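Local coordinates for SusD-like protein BACOVA_02651 (Bacteroides ovatus, PDB 5E75) that binds polysaccharide at the cell surface and probably captures xyloglucan before its transport into the periplasm for degradation, at residues A[129-134]-A[152-157]; A[82-87]-A[135-140]; A[61-66]-A[491-496]; A[224-229]-A[391-396]. All coordinates share one frame; numbering follows the deposited sequence.

How the interactions relate
Interactions 1 and 2 form one continuous patch, their centres about 14 Å apart: 129-134 runs straight into 135-140, so a single connection after helix 103-125 packs first on helix 151-168 and then on helix 70-95. Along the chain these two cross, and all three others are nested inside the long loop closed by interaction 3, which brings 61-66 against 491-496. Interaction 3 touches interaction 1 through Phe494 and Gly129. Interaction 4 lies on the far side of the chain's centre from the other three, 35 to 40 Å away between centres; it ties the loop after helix 205-221 to the end of helix 382-393. Interaction 3 thus joins an early and a late part of the chain.

Interaction 1. Residues A[129-134]-A[152-157]; sequences GPVILI and EDVFQF
Leu133 faces Val154 with their CA atoms 7.0 Å apart, where the extended segment 129-134 passes residues 152-157 of helix 151-168 without a hydrogen bond between them. Leu133 carries the contact. Its CG lies anti to the carbonyl carbon (chi1 -65°), which sends the two methyls into the helix surface: CD1 sits against CB of Asp153 at 3.8 Å, while CD2 rests over one face of the Phe157 ring, 4.0 Å from its centroid, a CH-pi contact shifted toward the rim at CG. Helix 151-168 belongs to the helical framework of this SusD-family protein, and the segment also touches helices 70-95 and 103-125, with Tyr121 against Val131, Leu133 and Phe157. Further back, CG2 of Val131 meets CG2 of Val154 at 3.9 Å, the two side chains crossing at about a right angle; that same Val154 methyl also reaches Leu133 CD2. Asp153 meets Leu133 CD1 with its backbone O as well as its CB, while its carboxylate turns to a salt bridge with Arg150.

Interaction 2. Residues A[82-87]-A[135-140]; sequences VVTMAN and EDNQKL
Asn137 reaches across to helix 70-95 with a side chain whose CG stands anti to its own carbonyl carbon (chi1 -71°), and it lands between Thr84 and Asn87. From CB the chain leads to CG, which lies 3.6 Å from CB of Asn87. At the tip the amide splits its work. ND2 donates to the backbone O of Thr84 at 3.0 Å in a nearly straight bond (171°), with that oxygen in the plane of the Asn137 amide. OD1 accepts from ND2 of Asn87, also at 3.0 Å, but the donor stands above the carbonyl plane, the two amide planes being turned 47° apart. OD1 also lies 3.3 Å from CB of Asn87. This bridge joins the first turn of the short helix 137-142 to the long helix 70-95; just before it, Asp136 is the N-cap, its OD1 accepting from N of Gln138. Asn87 is gripped from several sides: ND2 also bonds to O of Ile134, and OD1 accepts from Arg117 on helix 103-125. A water donates to O of Asn87 at 2.7 Å and, weakly, to O of Glu135.

Interaction 3. Residues A[61-66]-A[491-496]; sequences VTFQVT and EDIFLP. With TRS (2-amino-2-hydroxymethyl-propane-1,3-diol), chain G.
A Tris molecule, probably from the crystallisation liquor, is bound where the loop after helix 58-62 meets the turn at the end of helix 490-493, and it sits between the two segments. Its O3 donates to O of Phe494 at 2.7 Å. O2 lies close to both O of Phe63, at 3.0 Å, and OD1 of Asp492, at 2.9 Å. Asp492 has a firm protein partner as well, its OD2 accepting from N of Glu489. Beside the ligand the protein packs on itself. Phe63, leaving the helix with a positive phi of 64°, brings its ring edge to the backbone O of Asp492, with CD1 3.6 Å away, and the ring and the carboxylate of Asp492 are tilted 61° to each other. CE1 meets CD1 of Ile493 obliquely at 3.9 Å. Further along both segments, CD2 of Leu495 presses on CB of Val65 at 3.8 Å, the side chains crossing at about a right angle, with Phe60 and Leu72 touching both. With no direct hydrogen bond between them, the segments meet largely through van der Waals contacts, while the carbonyls and carboxylate around the Tris suit a hydroxyl-rich guest.

Interaction 4. Residues A[224-229]-A[391-396]; sequences LDLMTN and RERAKI
Thr228 and Arg393 bring their CA atoms within 6.3 Å, where the irregular segment 224-229 runs past the C-terminal end of helix 382-393. Arg393 spans the gap: its CG is anti to the backbone N (chi1 -170°) and the chain then bends at chi2 and chi3, so that it curls round the carbonyl of Met227. NH1 donates to that oxygen at 2.9 Å, on a lone pair and close to the guanidinium plane, with an angle of 148° at the hydrogen. Over one face of the guanidinium lies CB of Leu226, 3.7 Å from NH1, and CD1 of Leu226 rests 4.0 Å from CB of Arg393. Lys395, with positive phi, belongs to the Schellman motif that follows the helix. Its NZ donates to O of Thr228 at 2.9 Å, and also back to O of Arg393 at 2.9 Å, tying the loop to a carbonyl of the last helical turn. Arg393 has acidic partners too: NH1 forms a salt bridge with Glu243 and NH2 with Glu414. Two cationic side chains thus satisfy successive loop carbonyls, and the two glutamates would be expected to balance the arginine's charge and hold its guanidinium in place.

Interaction 1. Residues A[129-134]-A[152-157]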
loop_
_atom_site.group_PDB
_atom_site.type_symbol
_atom_site.label_atom_id
_atom_site.label_comp_id
_atom_site.label_asym_id
_atom_site.label_seq_id
_atom_site.Cartn_x
_atom_site.Cartn_y
_atom_site.Cartn_z
ATOM N N GLY A 129 7.384 -12.526 -7.103
ATOM C CA GLY A 129 8.698 -13.025 -6.712
ATOM C C GLY A 129 9.696 -12.717 -7.816
ATOM O O GLY A 129 9.991 -11.554 -8.042
ATOM N N PRO A 130 10.198 -13.738 -8.533
ATOM C CA PRO A 130 11.070 -13.451 -9.672
ATOM C C PRO A 130 10.361 -12.581 -10.695
ATOM O O PRO A 130 9.181 -12.793 -10.998
ATOM C CB PRO A 130 11.365 -14.848 -10.247
ATOM C CG PRO A 130 11.139 -15.791 -9.104
ATOM C CD PRO A 130 10.011 -15.188 -8.331
ATOM N N VAL A 131 11.076 -11.601 -11.230
ATOM C CA VAL A 131 10.563 -10.773 -12.328
ATOM C C VAL A 131 11.736 -10.420 -13.242
ATOM O O VAL A 131 12.883 -10.732 -12.909
ATOM C CB VAL A 131 9.847 -9.482 -11.826
ATOM C CG1 VAL A 131 8.519 -9.826 -11.144
ATOM C CG2 VAL A 131 10.741 -8.681 -10.904
ATOM N N ILE A 132 11.469 -9.801 -14.389
ATOM C CA ILE A 132 12.523 -9.439 -15.330
ATOM C C ILE A 132 13.101 -8.074 -14.956
ATOM O O ILE A 132 12.369 -7.076 -14.943
ATOM C CB ILE A 132 11.960 -9.378 -16.762
ATOM C CG1 ILE A 132 11.337 -10.723 -17.135
ATOM C CG2 ILE A 132 13.048 -9.010 -17.749
ATOM C CD1 ILE A 132 10.469 -10.695 -18.378
ATOM N N LEU A 133 14.393 -8.030 -14.651
ATOM C CA LEU A 133 15.093 -6.782 -14.357
ATOM C C LEU A 133 15.538 -6.110 -15.649
ATOM O O LEU A 133 16.116 -6.761 -16.527
ATOM C CB LEU A 133 16.300 -7.071 -13.461
ATOM C CG LEU A 133 15.932 -7.604 -12.066
ATOM C CD1 LEU A 133 17.202 -8.022 -11.345
ATOM C CD2 LEU A 133 15.167 -6.554 -11.264
ATOM N N ILE A 134 15.213 -4.824 -15.776
ATOM C CA ILE A 134 15.425 -4.072 -17.019
ATOM C C ILE A 134 15.982 -2.694 -16.730
ATOM O O ILE A 134 15.335 -1.893 -16.043
ATOM C CB ILE A 134 14.102 -3.812 -17.784
ATOM C CG1 ILE A 134 13.332 -5.096 -18.015
ATOM C CG2 ILE A 134 14.412 -3.114 -19.134
ATOM C CD1 ILE A 134 11.927 -4.854 -18.482
ATOM N N GLU A 152 16.783 -12.953 -5.198
ATOM C CA GLU A 152 17.933 -12.262 -4.626
ATOM C C GLU A 152 18.462 -11.161 -5.544
ATOM O O GLU A 152 18.896 -10.125 -5.051
ATOM C CB GLU A 152 19.070 -13.231 -4.230
ATOM C CG GLU A 152 18.799 -14.045 -2.956
ATOM C CD GLU A 152 18.557 -13.160 -1.734
ATOM O OE1 GLU A 152 19.402 -12.268 -1.487
ATOM O OE2 GLU A 152 17.521 -13.349 -1.037
ATOM N N ASP A 153 18.438 -11.392 -6.858
ATOM C CA ASP A 153 18.847 -10.373 -7.819
ATOM C C ASP A 153 17.941 -9.154 -7.713
ATOM O O ASP A 153 18.411 -8.014 -7.788
ATOM C CB ASP A 153 18.749 -10.872 -9.274
ATOM C CG ASP A 153 19.703 -12.003 -9.606
ATOM O OD1 ASP A 153 20.925 -11.866 -9.420
ATOM O OD2 ASP A 153 19.209 -13.014 -10.150
ATOM N N VAL A 154 16.635 -9.397 -7.590
ATOM C CA VAL A 154 15.643 -8.329 -7.543
ATOM C C VAL A 154 15.903 -7.486 -6.298
ATOM O O VAL A 154 15.963 -6.259 -6.377
ATOM C CB VAL A 154 14.204 -8.870 -7.602
ATOM C CG1 VAL A 154 13.195 -7.724 -7.542
ATOM C CG2 VAL A 154 13.980 -9.651 -8.892
ATOM N N PHE A 155 16.151 -8.140 -5.158
ATOM C CA PHE A 155 16.515 -7.397 -3.960
ATOM C C PHE A 155 17.742 -6.513 -4.175
ATOM O O PHE A 155 17.747 -5.350 -3.782
ATOM C CB PHE A 155 16.811 -8.337 -2.787
ATOM C CG PHE A 155 15.629 -8.648 -1.897
ATOM C CD1 PHE A 155 15.039 -7.655 -1.118
ATOM C CD2 PHE A 155 15.163 -9.938 -1.773
ATOM C CE1 PHE A 155 13.980 -7.948 -0.270
ATOM C CE2 PHE A 155 14.108 -10.235 -0.927
ATOM C CZ PHE A 155 13.523 -9.239 -0.182
ATOM N N GLN A 156 18.800 -7.062 -4.763
ATOM C CA GLN A 156 20.013 -6.279 -4.948
ATOM C C GLN A 156 19.780 -5.099 -5.896
ATOM O O GLN A 156 20.306 -4.012 -5.673
ATOM C CB GLN A 156 21.146 -7.176 -5.449
ATOM C CG GLN A 156 22.482 -6.462 -5.555
ATOM C CD GLN A 156 23.034 -6.103 -4.203
ATOM O OE1 GLN A 156 23.180 -6.964 -3.333
ATOM N NE2 GLN A 156 23.316 -4.829 -3.990
ATOM N N PHE A 157 18.968 -5.299 -6.932
ATOM C CA PHE A 157 18.668 -4.251 -7.905
ATOM C C PHE A 157 17.934 -3.102 -7.205
ATOM O O PHE A 157 18.238 -1.925 -7.403
ATOM C CB PHE A 157 17.837 -4.884 -9.030
ATOM C CG PHE A 157 17.605 -3.997 -10.214
ATOM C CD1 PHE A 157 16.576 -3.071 -10.221
ATOM C CD2 PHE A 157 18.398 -4.116 -11.339
ATOM C CE1 PHE A 157 16.354 -2.259 -11.319
ATOM C CE2 PHE A 157 18.187 -3.318 -12.441
ATOM C CZ PHE A 157 17.161 -2.383 -12.439
#

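Interaction 2. Residues A[82-87]-A[135-140]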
loop_
_atom_site.group_PDB
_atom_site.type_symbol
_atom_site.label_atom_id
_atom_site.label_comp_id
_atom_site.label_asym_id
_atom_site.label_seq_id
_atom_site.Cartn_x
_atom_site.Cartn_y
_atom_site.Cartn_z
ATOM N N VAL A 82 6.129 1.986 -14.810
ATOM C CA VAL A 82 7.029 2.738 -13.938
ATOM C C VAL A 82 8.489 2.458 -14.307
ATOM O O VAL A 82 9.303 3.386 -14.431
ATOM C CB VAL A 82 6.792 2.427 -12.426
ATOM C CG1 VAL A 82 7.769 3.216 -11.566
ATOM C CG2 VAL A 82 5.369 2.756 -12.012
ATOM N N VAL A 83 8.835 1.186 -14.459
ATOM C CA VAL A 83 10.198 0.813 -14.771
ATOM C C VAL A 83 10.631 1.436 -16.088
ATOM O O VAL A 83 11.704 2.036 -16.163
ATOM C CB VAL A 83 10.356 -0.728 -14.849
ATOM C CG1 VAL A 83 11.746 -1.116 -15.369
ATOM C CG2 VAL A 83 10.060 -1.370 -13.473
ATOM N N THR A 84 9.818 1.288 -17.130
ATOM C CA THR A 84 10.241 1.792 -18.438
ATOM C C THR A 84 10.223 3.317 -18.482
ATOM O O THR A 84 11.093 3.917 -19.128
ATOM C CB THR A 84 9.443 1.178 -19.583
ATOM O OG1 THR A 84 8.085 1.510 -19.436
ATOM C CG2 THR A 84 9.588 -0.336 -19.604
ATOM N N MET A 85 9.286 3.972 -17.807
ATOM C CA MET A 85 9.378 5.441 -17.708
ATOM C C MET A 85 10.644 5.907 -16.974
ATOM O O MET A 85 11.287 6.891 -17.367
ATOM C CB MET A 85 8.145 6.069 -17.052
ATOM C CG MET A 85 8.204 7.594 -17.154
ATOM S SD MET A 85 6.835 8.487 -16.430
ATOM C CE MET A 85 5.498 7.896 -17.428
ATOM N N ALA A 86 10.979 5.239 -15.878
ATOM C CA ALA A 86 12.207 5.536 -15.147
ATOM C C ALA A 86 13.407 5.407 -16.089
ATOM O O ALA A 86 14.296 6.274 -16.119
ATOM C CB ALA A 86 12.359 4.588 -13.949
ATOM N N ASN A 87 13.448 4.313 -16.844
ATOM C CA ASN A 87 14.552 4.098 -17.782
ATOM C C ASN A 87 14.617 5.212 -18.842
ATOM O O ASN A 87 15.701 5.694 -19.188
ATOM C CB ASN A 87 14.440 2.722 -18.438
ATOM C CG ASN A 87 14.611 1.592 -17.453
ATOM O OD1 ASN A 87 15.088 1.793 -16.332
ATOM N ND2 ASN A 87 14.246 0.393 -17.875
ATOM N N GLU A 135 17.170 -2.410 -17.265
ATOM C CA GLU A 135 17.728 -1.060 -17.232
ATOM C C GLU A 135 17.761 -0.403 -18.614
ATOM O O GLU A 135 17.889 0.812 -18.699
ATOM C CB GLU A 135 19.152 -1.059 -16.689
ATOM C CG GLU A 135 19.295 -1.488 -15.258
ATOM C CD GLU A 135 20.740 -1.533 -14.818
ATOM O OE1 GLU A 135 21.347 -0.455 -14.627
ATOM O OE2 GLU A 135 21.273 -2.656 -14.685
ATOM N N ASP A 136 17.662 -1.213 -19.672
ATOM C CA ASP A 136 17.762 -0.727 -21.055
ATOM C C ASP A 136 16.479 -1.086 -21.789
ATOM O O ASP A 136 16.275 -2.235 -22.175
ATOM C CB ASP A 136 18.966 -1.382 -21.750
ATOM C CG ASP A 136 19.215 -0.841 -23.151
ATOM O OD1 ASP A 136 18.349 -0.133 -23.690
ATOM O OD2 ASP A 136 20.302 -1.122 -23.701
ATOM N N ASN A 137 15.620 -0.096 -21.981
ATOM C CA ASN A 137 14.359 -0.320 -22.676
ATOM C C ASN A 137 14.562 -0.885 -24.080
ATOM O O ASN A 137 13.730 -1.639 -24.554
ATOM C CB ASN A 137 13.550 0.965 -22.796
ATOM C CG ASN A 137 12.979 1.434 -21.477
ATOM O OD1 ASN A 137 12.900 0.675 -20.505
ATOM N ND2 ASN A 137 12.542 2.680 -21.446
ATOM N N GLN A 138 15.664 -0.525 -24.735
ATOM C CA GLN A 138 15.894 -0.980 -26.104
ATOM C C GLN A 138 16.115 -2.481 -26.170
ATOM O O GLN A 138 15.728 -3.122 -27.148
ATOM C CB GLN A 138 17.084 -0.259 -26.732
ATOM C CG GLN A 138 17.311 -0.638 -28.213
ATOM C CD GLN A 138 16.093 -0.358 -29.086
ATOM O OE1 GLN A 138 15.712 -1.153 -29.961
ATOM N NE2 GLN A 138 15.466 0.750 -28.836
ATOM N N LYS A 139 16.736 -3.052 -25.139
ATOM C CA LYS A 139 16.912 -4.496 -25.097
ATOM C C LYS A 139 15.571 -5.202 -25.126
ATOM O O LYS A 139 15.420 -6.225 -25.785
ATOM C CB LYS A 139 17.730 -4.920 -23.871
ATOM C CG LYS A 139 19.190 -4.569 -23.988
ATOM C CD LYS A 139 20.029 -5.216 -22.894
ATOM C CE LYS A 139 21.509 -4.997 -23.163
ATOM N NZ LYS A 139 22.396 -5.646 -22.148
ATOM N N LEU A 140 14.585 -4.640 -24.426
ATOM C CA LEU A 140 13.239 -5.200 -24.376
ATOM C C LEU A 140 12.522 -5.111 -25.711
ATOM O O LEU A 140 11.746 -5.975 -26.088
ATOM C CB LEU A 140 12.401 -4.429 -23.354
ATOM C CG LEU A 140 11.903 -5.067 -22.066
ATOM C CD1 LEU A 140 10.706 -4.229 -21.606
ATOM C CD2 LEU A 140 11.534 -6.537 -22.214
HETATM O O HOH W 1 17.946 4.171 -19.211
#

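Interaction 3. Residues A[61-66]-A[491-496]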
loop_
_atom_site.group_PDB
_atom_site.type_symbol
_atom_site.label_atom_id
_atom_site.label_comp_id
_atom_site.label_asym_id
_atom_site.label_seq_id
_atom_site.Cartn_x
_atom_site.Cartn_y
_atom_site.Cartn_z
ATOM N N VAL A 61 -9.128 -12.515 -2.271
ATOM C CA VAL A 61 -9.273 -12.725 -0.839
ATOM C C VAL A 61 -9.259 -14.216 -0.489
ATOM O O VAL A 61 -8.739 -14.625 0.551
ATOM C CB VAL A 61 -10.579 -12.097 -0.302
ATOM C CG1 VAL A 61 -10.610 -12.154 1.231
ATOM C CG2 VAL A 61 -10.732 -10.663 -0.775
ATOM N N THR A 62 -9.864 -15.032 -1.349
ATOM C CA THR A 62 -10.032 -16.449 -1.052
ATOM C C THR A 62 -8.976 -17.351 -1.698
ATOM O O THR A 62 -9.021 -18.568 -1.564
ATOM C CB THR A 62 -11.435 -16.926 -1.458
ATOM O OG1 THR A 62 -11.567 -16.836 -2.884
ATOM C CG2 THR A 62 -12.501 -16.066 -0.798
ATOM N N PHE A 63 -8.002 -16.745 -2.369
ATOM C CA PHE A 63 -6.897 -17.472 -3.000
ATOM C C PHE A 63 -7.353 -18.395 -4.128
ATOM O O PHE A 63 -6.974 -19.569 -4.193
ATOM C CB PHE A 63 -6.035 -18.213 -1.967
ATOM C CG PHE A 63 -5.273 -17.295 -1.060
ATOM C CD1 PHE A 63 -4.023 -16.823 -1.428
ATOM C CD2 PHE A 63 -5.811 -16.881 0.138
ATOM C CE1 PHE A 63 -3.324 -15.961 -0.616
ATOM C CE2 PHE A 63 -5.116 -16.028 0.981
ATOM C CZ PHE A 63 -3.870 -15.554 0.597
ATOM N N GLN A 64 -8.156 -17.843 -5.028
ATOM C CA GLN A 64 -8.624 -18.582 -6.191
ATOM C C GLN A 64 -8.413 -17.803 -7.494
ATOM O O GLN A 64 -9.165 -17.941 -8.448
ATOM C CB GLN A 64 -10.090 -18.950 -6.006
ATOM C CG GLN A 64 -10.332 -19.832 -4.787
ATOM C CD GLN A 64 -11.797 -20.026 -4.492
ATOM O OE1 GLN A 64 -12.391 -19.271 -3.731
ATOM N NE2 GLN A 64 -12.393 -21.044 -5.102
ATOM N N VAL A 65 -7.352 -17.006 -7.541
ATOM C CA VAL A 65 -7.049 -16.209 -8.726
ATOM C C VAL A 65 -6.535 -17.087 -9.871
ATOM O O VAL A 65 -5.749 -18.004 -9.655
ATOM C CB VAL A 65 -6.003 -15.124 -8.409
ATOM C CG1 VAL A 65 -5.722 -14.249 -9.644
ATOM C CG2 VAL A 65 -6.461 -14.259 -7.262
ATOM N N THR A 66 -7.008 -16.809 -11.082
ATOM C CA THR A 66 -6.520 -17.497 -12.275
ATOM C C THR A 66 -5.585 -16.583 -13.054
ATOM O O THR A 66 -5.594 -15.361 -12.892
ATOM C CB THR A 66 -7.649 -17.926 -13.217
ATOM O OG1 THR A 66 -8.130 -16.787 -13.940
ATOM C CG2 THR A 66 -8.796 -18.562 -12.454
ATOM N N GLU A 491 1.989 -22.684 -2.099
ATOM C CA GLU A 491 1.876 -22.466 -3.535
ATOM C C GLU A 491 0.836 -21.402 -3.899
ATOM O O GLU A 491 0.854 -20.873 -5.008
ATOM C CB GLU A 491 1.526 -23.774 -4.267
ATOM C CG GLU A 491 2.610 -24.856 -4.260
ATOM C CD GLU A 491 2.913 -25.446 -2.877
ATOM O OE1 GLU A 491 2.003 -25.556 -2.003
ATOM O OE2 GLU A 491 4.094 -25.807 -2.669
ATOM N N ASP A 492 -0.051 -21.065 -2.969
ATOM C CA ASP A 492 -1.098 -20.082 -3.227
ATOM C C ASP A 492 -0.662 -18.632 -3.070
ATOM O O ASP A 492 -1.335 -17.726 -3.566
ATOM C CB ASP A 492 -2.296 -20.316 -2.299
ATOM C CG ASP A 492 -2.997 -21.632 -2.568
ATOM O OD1 ASP A 492 -3.560 -21.783 -3.668
ATOM O OD2 ASP A 492 -3.003 -22.515 -1.672
ATOM N N ILE A 493 0.447 -18.406 -2.391
ATOM C CA ILE A 493 0.743 -17.056 -1.919
ATOM C C ILE A 493 1.166 -16.112 -3.038
ATOM O O ILE A 493 0.566 -15.044 -3.192
ATOM C CB ILE A 493 1.776 -17.068 -0.779
ATOM C CG1 ILE A 493 1.301 -17.959 0.374
ATOM C CG2 ILE A 493 2.048 -15.651 -0.269
ATOM C CD1 ILE A 493 -0.110 -17.676 0.884
ATOM N N PHE A 494 2.182 -16.495 -3.804
ATOM C CA PHE A 494 2.613 -15.699 -4.942
ATOM C C PHE A 494 1.663 -15.936 -6.106
ATOM O O PHE A 494 1.213 -17.060 -6.349
ATOM C CB PHE A 494 4.064 -16.025 -5.282
ATOM C CG PHE A 494 5.046 -15.482 -4.274
ATOM C CD1 PHE A 494 5.332 -16.144 -3.088
ATOM C CD2 PHE A 494 5.656 -14.268 -4.510
ATOM C CE1 PHE A 494 6.231 -15.603 -2.184
ATOM C CE2 PHE A 494 6.548 -13.737 -3.638
ATOM C CZ PHE A 494 6.834 -14.395 -2.455
ATOM N N LEU A 495 1.326 -14.860 -6.808
ATOM C CA LEU A 495 0.363 -14.904 -7.899
ATOM C C LEU A 495 0.995 -15.393 -9.201
ATOM O O LEU A 495 2.191 -15.296 -9.384
ATOM C CB LEU A 495 -0.243 -13.512 -8.077
ATOM C CG LEU A 495 -1.258 -13.201 -6.962
ATOM C CD1 LEU A 495 -1.499 -11.711 -6.724
ATOM C CD2 LEU A 495 -2.572 -13.903 -7.250
ATOM N N PRO A 496 0.181 -15.958 -10.109
ATOM C CA PRO A 496 0.707 -16.435 -11.387
ATOM C C PRO A 496 1.058 -15.274 -12.306
ATOM O O PRO A 496 0.508 -14.178 -12.170
ATOM C CB PRO A 496 -0.452 -17.253 -11.962
ATOM C CG PRO A 496 -1.660 -16.706 -11.334
ATOM C CD PRO A 496 -1.262 -16.191 -9.971
HETATM C C TRS G . -2.656 -19.961 -7.368
HETATM C C1 TRS G . -3.482 -19.261 -8.429
HETATM C C2 TRS G . -3.244 -19.896 -5.935
HETATM C C3 TRS G . -1.239 -19.464 -7.269
HETATM N N TRS G . -2.758 -21.390 -7.648
HETATM O O1 TRS G . -3.594 -17.914 -8.070
HETATM O O2 TRS G . -4.581 -20.181 -5.820
HETATM O O3 TRS G . -1.180 -18.242 -6.527
#

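Interaction 4. Residues A[224-229]-A[391-396]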
loop_
_atom_site.group_PDB
_atom_site.type_symbol
_atom_site.label_atom_id
_atom_site.label_comp_id
_atom_site.label_asym_id
_atom_site.label_seq_id
_atom_site.Cartn_x
_atom_site.Cartn_y
_atom_site.Cartn_z
ATOM N N LEU A 224 10.660 15.432 10.888
ATOM C CA LEU A 224 9.272 15.202 10.520
ATOM C C LEU A 224 8.550 14.547 11.677
ATOM O O LEU A 224 9.158 13.837 12.479
ATOM C CB LEU A 224 9.217 14.291 9.290
ATOM C CG LEU A 224 9.962 14.791 8.056
ATOM C CD1 LEU A 224 9.985 13.715 6.978
ATOM C CD2 LEU A 224 9.325 16.056 7.550
ATOM N N ASP A 225 7.247 14.783 11.755
ATOM C CA ASP A 225 6.446 14.135 12.788
ATOM C C ASP A 225 5.170 13.576 12.192
ATOM O O ASP A 225 4.760 13.931 11.091
ATOM C CB ASP A 225 6.113 15.130 13.905
ATOM C CG ASP A 225 5.825 14.450 15.256
ATOM O OD1 ASP A 225 5.896 13.195 15.388
ATOM O OD2 ASP A 225 5.545 15.203 16.214
ATOM N N LEU A 226 4.542 12.687 12.941
ATOM C CA LEU A 226 3.205 12.213 12.591
ATOM C C LEU A 226 2.180 13.343 12.668
ATOM O O LEU A 226 2.258 14.194 13.558
ATOM C CB LEU A 226 2.757 11.110 13.548
ATOM C CG LEU A 226 3.692 9.910 13.697
ATOM C CD1 LEU A 226 3.077 8.943 14.644
ATOM C CD2 LEU A 226 3.953 9.232 12.367
ATOM N N MET A 227 1.225 13.371 11.742
ATOM C CA MET A 227 0.094 14.283 11.888
ATOM C C MET A 227 -0.612 14.006 13.228
ATOM O O MET A 227 -0.756 12.857 13.647
ATOM C CB MET A 227 -0.909 14.155 10.746
ATOM C CG MET A 227 -0.376 14.588 9.378
ATOM S SD MET A 227 -1.721 14.976 8.224
ATOM C CE MET A 227 -2.125 16.655 8.719
ATOM N N THR A 228 -1.061 15.068 13.893
ATOM C CA THR A 228 -1.713 14.941 15.194
ATOM C C THR A 228 -2.960 14.063 15.137
ATOM O O THR A 228 -3.207 13.244 16.033
ATOM C CB THR A 228 -2.075 16.334 15.739
ATOM O OG1 THR A 228 -0.872 17.103 15.894
ATOM C CG2 THR A 228 -2.788 16.227 17.071
ATOM N N ASN A 229 -3.753 14.237 14.085
ATOM C CA ASN A 229 -5.001 13.498 13.936
ATOM C C ASN A 229 -4.925 12.555 12.753
ATOM O O ASN A 229 -4.747 12.995 11.624
ATOM C CB ASN A 229 -6.151 14.465 13.711
ATOM C CG ASN A 229 -6.273 15.485 14.808
ATOM O OD1 ASN A 229 -6.371 15.135 15.983
ATOM N ND2 ASN A 229 -6.261 16.761 14.432
ATOM N N ARG A 391 0.843 4.317 18.482
ATOM C CA ARG A 391 -0.242 4.073 19.440
ATOM C C ARG A 391 -0.777 5.396 20.003
ATOM O O ARG A 391 -2.001 5.616 20.090
ATOM C CB ARG A 391 0.273 3.234 20.615
ATOM C CG ARG A 391 0.890 1.882 20.258
ATOM C CD ARG A 391 -0.136 0.809 20.009
ATOM N NE ARG A 391 -0.947 0.503 21.197
ATOM C CZ ARG A 391 -1.888 -0.432 21.220
ATOM N NH1 ARG A 391 -2.119 -1.182 20.151
ATOM N NH2 ARG A 391 -2.597 -0.646 22.327
ATOM N N GLU A 392 0.142 6.245 20.446
ATOM C CA GLU A 392 -0.200 7.528 21.052
ATOM C C GLU A 392 -0.986 8.409 20.080
ATOM O O GLU A 392 -1.964 9.059 20.456
ATOM C CB GLU A 392 1.077 8.241 21.497
ATOM C CG GLU A 392 0.891 9.547 22.220
ATOM C CD GLU A 392 2.201 10.028 22.784
ATOM O OE1 GLU A 392 3.187 10.080 22.020
ATOM O OE2 GLU A 392 2.265 10.298 24.007
ATOM N N ARG A 393 -0.570 8.440 18.813
ATOM C CA ARG A 393 -1.272 9.253 17.835
ATOM C C ARG A 393 -2.710 8.764 17.626
ATOM O O ARG A 393 -3.620 9.574 17.417
ATOM C CB ARG A 393 -0.493 9.285 16.511
ATOM C CG ARG A 393 -1.008 10.307 15.503
ATOM C CD ARG A 393 -2.051 9.737 14.511
ATOM N NE ARG A 393 -1.455 8.757 13.612
ATOM C CZ ARG A 393 -0.735 9.076 12.539
ATOM N NH1 ARG A 393 -0.553 10.345 12.200
ATOM N NH2 ARG A 393 -0.183 8.123 11.796
ATOM N N ALA A 394 -2.902 7.449 17.724
ATOM C CA ALA A 394 -4.234 6.843 17.647
ATOM C C ALA A 394 -5.046 7.038 18.932
ATOM O O ALA A 394 -6.211 6.657 18.981
ATOM C CB ALA A 394 -4.119 5.358 17.335
ATOM N N LYS A 395 -4.414 7.622 19.949
ATOM C CA LYS A 395 -5.031 7.895 21.256
ATOM C C LYS A 395 -5.414 6.609 22.001
ATOM O O LYS A 395 -6.416 6.563 22.716
ATOM C CB LYS A 395 -6.210 8.865 21.132
ATOM C CG LYS A 395 -5.975 10.096 20.242
ATOM C CD LYS A 395 -4.869 11.015 20.723
ATOM C CE LYS A 395 -4.728 12.285 19.843
ATOM N NZ LYS A 395 -3.723 12.203 18.700
ATOM N N ILE A 396 -4.604 5.568 21.846
ATOM C CA ILE A 396 -4.755 4.347 22.615
ATOM C C ILE A 396 -3.504 4.067 23.457
ATOM O O ILE A 396 -2.464 4.725 23.313
ATOM C CB ILE A 396 -5.136 3.134 21.722
ATOM C CG1 ILE A 396 -4.007 2.757 20.749
ATOM C CG2 ILE A 396 -6.444 3.438 20.979
ATOM C CD1 ILE A 396 -4.326 1.523 19.936
#